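PDB 1YD7: 2-keto acid:ferredoxin oxidoreductase subunit alpha from Pyrococcus furiosus, which probably catalyses, with its partner subunits, the CoA-dependent oxidation of 2-oxoglutarate to succinyl-CoA and CO2, passing the electrons to ferredoxin. Local coordinates for residues G18-I23 / R195-N200. Residues are numbered along the deposited sequence; the frame is centred on the assembly and turned at random.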
ATOM      1  N   GLY A  18       5.825  -1.439 -18.026  1.00 34.57           N
ATOM      2  CA  GLY A  18       5.793  -0.905 -19.369  1.00 36.15           C
ATOM      3  C   GLY A  18       5.115  -1.881 -20.333  1.00 40.66           C
ATOM      4  O   GLY A  18       5.444  -1.914 -21.525  1.00 35.82           O
ATOM      5  N   GLU A  19       4.174  -2.672 -19.809  1.00 40.27           N
ATOM      6  CA  GLU A  19       3.416  -3.623 -20.616  1.00 42.08           C
ATOM      7  C   GLU A  19       2.298  -4.249 -19.776  1.00 38.15           C
ATOM      8  O   GLU A  19       2.292  -4.090 -18.549  1.00 35.41           O
ATOM      9  CB  GLU A  19       4.345  -4.703 -21.195  1.00 43.83           C
ATOM     10  CG  GLU A  19       5.050  -5.536 -20.149  1.00 45.78           C
ATOM     11  CD  GLU A  19       5.961  -6.567 -20.750  1.00 47.12           C
ATOM     12  OE1 GLU A  19       5.495  -7.367 -21.610  1.00 47.09           O
ATOM     13  OE2 GLU A  19       7.147  -6.584 -20.345  1.00 52.44           O
ATOM     14  N   PRO A  20       1.318  -4.916 -20.433  1.00 34.67           N
ATOM     15  CA  PRO A  20       0.242  -5.537 -19.687  1.00 31.04           C
ATOM     16  C   PRO A  20       0.653  -6.823 -18.997  1.00 26.99           C
ATOM     17  O   PRO A  20       1.636  -7.448 -19.334  1.00 25.39           O
ATOM     18  CB  PRO A  20      -0.841  -5.817 -20.764  1.00 34.47           C
ATOM     19  CG  PRO A  20      -0.381  -5.098 -22.005  1.00 34.63           C
ATOM     20  CD  PRO A  20       1.115  -5.114 -21.884  1.00 37.68           C
ATOM     21  N   ASP A  21      -0.109  -7.179 -17.997  1.00 29.03           N
ATOM     22  CA  ASP A  21       0.099  -8.400 -17.292  1.00 31.08           C
ATOM     23  C   ASP A  21      -1.219  -8.713 -16.639  1.00 29.99           C
ATOM     24  O   ASP A  21      -1.953  -7.808 -16.231  1.00 29.75           O
ATOM     25  CB  ASP A  21       1.179  -8.238 -16.220  1.00 35.66           C
ATOM     26  CG  ASP A  21       1.912  -9.544 -15.911  1.00 36.86           C
ATOM     27  OD1 ASP A  21       1.443 -10.648 -16.309  1.00 36.86           O
ATOM     28  OD2 ASP A  21       2.995  -9.449 -15.303  1.00 32.30           O
ATOM     29  N   PHE A  22      -1.472 -10.002 -16.497  1.00 31.91           N
ATOM     30  CA  PHE A  22      -2.748 -10.521 -16.076  1.00 33.11           C
ATOM     31  C   PHE A  22      -2.522 -10.878 -14.622  1.00 32.07           C
ATOM     32  O   PHE A  22      -1.875 -11.886 -14.320  1.00 29.13           O
ATOM     33  CB  PHE A  22      -3.088 -11.743 -16.965  1.00 34.63           C
ATOM     34  CG  PHE A  22      -4.451 -12.336 -16.735  1.00 35.05           C
ATOM     35  CD1 PHE A  22      -5.580 -11.531 -16.667  1.00 36.11           C
ATOM     36  CD2 PHE A  22      -4.611 -13.725 -16.635  1.00 34.13           C
ATOM     37  CE1 PHE A  22      -6.850 -12.079 -16.465  1.00 35.32           C
ATOM     38  CE2 PHE A  22      -5.862 -14.279 -16.458  1.00 35.28           C
ATOM     39  CZ  PHE A  22      -6.993 -13.457 -16.379  1.00 35.25           C
ATOM     40  N   ILE A  23      -3.030 -10.036 -13.717  1.00 31.60           N
ATOM     41  CA  ILE A  23      -2.604 -10.093 -12.315  1.00 30.07           C
ATOM     42  C   ILE A  23      -3.782  -9.936 -11.414  1.00 26.21           C
ATOM     43  O   ILE A  23      -4.829  -9.510 -11.858  1.00 23.83           O
ATOM     44  CB  ILE A  23      -1.547  -9.011 -11.971  1.00 29.59           C
ATOM     45  CG1 ILE A  23      -2.098  -7.604 -12.201  1.00 31.98           C
ATOM     46  CG2 ILE A  23      -0.299  -9.195 -12.811  1.00 30.11           C
ATOM     47  CD1 ILE A  23      -1.139  -6.522 -11.825  1.00 32.56           C
ATOM     48  N   ARG A 195      -6.289  -8.178 -16.838  1.00 34.75           N
ATOM     49  CA  ARG A 195      -5.114  -7.791 -17.609  1.00 37.44           C
ATOM     50  C   ARG A 195      -5.018  -6.271 -17.576  1.00 39.64           C
ATOM     51  O   ARG A 195      -5.914  -5.581 -18.055  1.00 43.96           O
ATOM     52  CB  ARG A 195      -5.218  -8.284 -19.049  1.00 39.45           C
ATOM     53  CG  ARG A 195      -3.969  -8.093 -19.911  1.00 36.85           C
ATOM     54  CD  ARG A 195      -4.168  -8.792 -21.290  1.00 38.61           C
ATOM     55  NE  ARG A 195      -2.950  -8.735 -22.096  1.00 35.02           N
ATOM     56  CZ  ARG A 195      -2.811  -8.064 -23.231  1.00 35.79           C
ATOM     57  NH1 ARG A 195      -3.837  -7.436 -23.787  1.00 39.15           N
ATOM     58  NH2 ARG A 195      -1.634  -8.047 -23.839  1.00 36.38           N
ATOM     59  N   VAL A 196      -3.955  -5.756 -16.969  1.00 37.84           N
ATOM     60  CA  VAL A 196      -3.772  -4.322 -16.852  1.00 38.03           C
ATOM     61  C   VAL A 196      -2.391  -3.921 -17.329  1.00 35.15           C
ATOM     62  O   VAL A 196      -1.395  -4.615 -17.098  1.00 35.21           O
ATOM     63  CB  VAL A 196      -4.022  -3.781 -15.399  1.00 39.85           C
ATOM     64  CG1 VAL A 196      -5.383  -4.216 -14.888  1.00 42.24           C
ATOM     65  CG2 VAL A 196      -2.971  -4.237 -14.470  1.00 41.82           C
ATOM     66  N   TYR A 197      -2.372  -2.796 -18.027  1.00 33.38           N
ATOM     67  CA  TYR A 197      -1.152  -2.133 -18.407  1.00 34.83           C
ATOM     68  C   TYR A 197      -0.435  -1.565 -17.155  1.00 33.20           C
ATOM     69  O   TYR A 197      -0.983  -0.751 -16.409  1.00 33.75           O
ATOM     70  CB  TYR A 197      -1.448  -1.026 -19.437  1.00 33.05           C
ATOM     71  CG  TYR A 197      -0.188  -0.328 -19.850  1.00 32.67           C
ATOM     72  CD1 TYR A 197       0.739  -0.965 -20.656  1.00 30.53           C
ATOM     73  CD2 TYR A 197       0.116   0.944 -19.377  1.00 30.59           C
ATOM     74  CE1 TYR A 197       1.934  -0.350 -20.998  1.00 31.87           C
ATOM     75  CE2 TYR A 197       1.311   1.578 -19.743  1.00 30.41           C
ATOM     76  CZ  TYR A 197       2.215   0.928 -20.538  1.00 31.31           C
ATOM     77  OH  TYR A 197       3.426   1.531 -20.890  1.00 32.52           O
ATOM     78  N   ILE A 198       0.784  -2.043 -16.941  1.00 34.77           N
ATOM     79  CA  ILE A 198       1.637  -1.630 -15.839  1.00 32.35           C
ATOM     80  C   ILE A 198       2.608  -0.623 -16.424  1.00 32.00           C
ATOM     81  O   ILE A 198       3.496  -1.015 -17.165  1.00 32.38           O
ATOM     82  CB  ILE A 198       2.474  -2.794 -15.269  1.00 30.40           C
ATOM     83  CG1 ILE A 198       1.578  -3.958 -14.807  1.00 30.24           C
ATOM     84  CG2 ILE A 198       3.380  -2.272 -14.114  1.00 33.00           C
ATOM     85  CD1 ILE A 198       0.598  -3.625 -13.684  1.00 32.64           C
ATOM     86  N   PRO A 199       2.441   0.672 -16.098  1.00 33.56           N
ATOM     87  CA  PRO A 199       3.221   1.690 -16.788  1.00 35.07           C
ATOM     88  C   PRO A 199       4.705   1.686 -16.440  1.00 34.98           C
ATOM     89  O   PRO A 199       5.102   1.153 -15.420  1.00 38.25           O
ATOM     90  CB  PRO A 199       2.568   3.006 -16.331  1.00 37.69           C
ATOM     91  CG  PRO A 199       1.269   2.613 -15.664  1.00 37.70           C
ATOM     92  CD  PRO A 199       1.538   1.269 -15.092  1.00 35.76           C
ATOM     93  N   ASN A 200       5.518   2.248 -17.320  1.00 36.97           N
ATOM     94  CA  ASN A 200       6.887   2.605 -16.978  1.00 41.69           C
ATOM     95  C   ASN A 200       6.881   3.723 -15.932  1.00 42.20           C
ATOM     96  O   ASN A 200       5.965   4.544 -15.912  1.00 39.99           O
ATOM     97  CB  ASN A 200       7.651   3.088 -18.215  1.00 40.71           C
ATOM     98  CG  ASN A 200       7.935   1.977 -19.183  1.00 42.77           C
ATOM     99  OD1 ASN A 200       8.658   1.038 -18.855  1.00 43.65           O
ATOM    100  ND2 ASN A 200       7.364   2.064 -20.386  1.00 42.32           N
TER
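A G1 beta bulge begins this two-stranded antiparallel ribbon: Gly18 and Glu19 both face Ile198, whose O accepts from Glu19 N at 3.2 Å and from Gly18 N at a doubtfully short distance. Glycine suits the first bulge position because its phi is positive (75°) and because the Asn200 amide packs against its CA, with OD1 of Asn200 3.5 Å from CA of Gly18. Asn200 ND2 and Tyr197 OH both bond to Glu203, so an alanine in place of Asn200 would probably uncover Gly18 and leave Glu203 with one partner fewer. Further along, Ile198 N reaches Glu19 O at 3.0 Å, and Asp21 exchanges two backbone bonds with Val196. Pro20, lacking an N-H, fits the non-hydrogen-bonded place opposite Tyr197. On this face Arg195, extended with CG anti to the backbone N (chi1 -173°), runs alongside Pro20 and sets one guanidinium face against its CB and CG, NH2 of Arg195 lying 3.7 Å from CG of Pro20. On the face of Val196 and Ile198, CD1 of Ile23 meets CD1 of Ile198 tip to tip, 3.9 Å away. The result is an antiparallel beta ribbon with a G1 bulge, packed on helices 25-36 and 160-177 of a probable thiamine-diphosphate-binding-type domain.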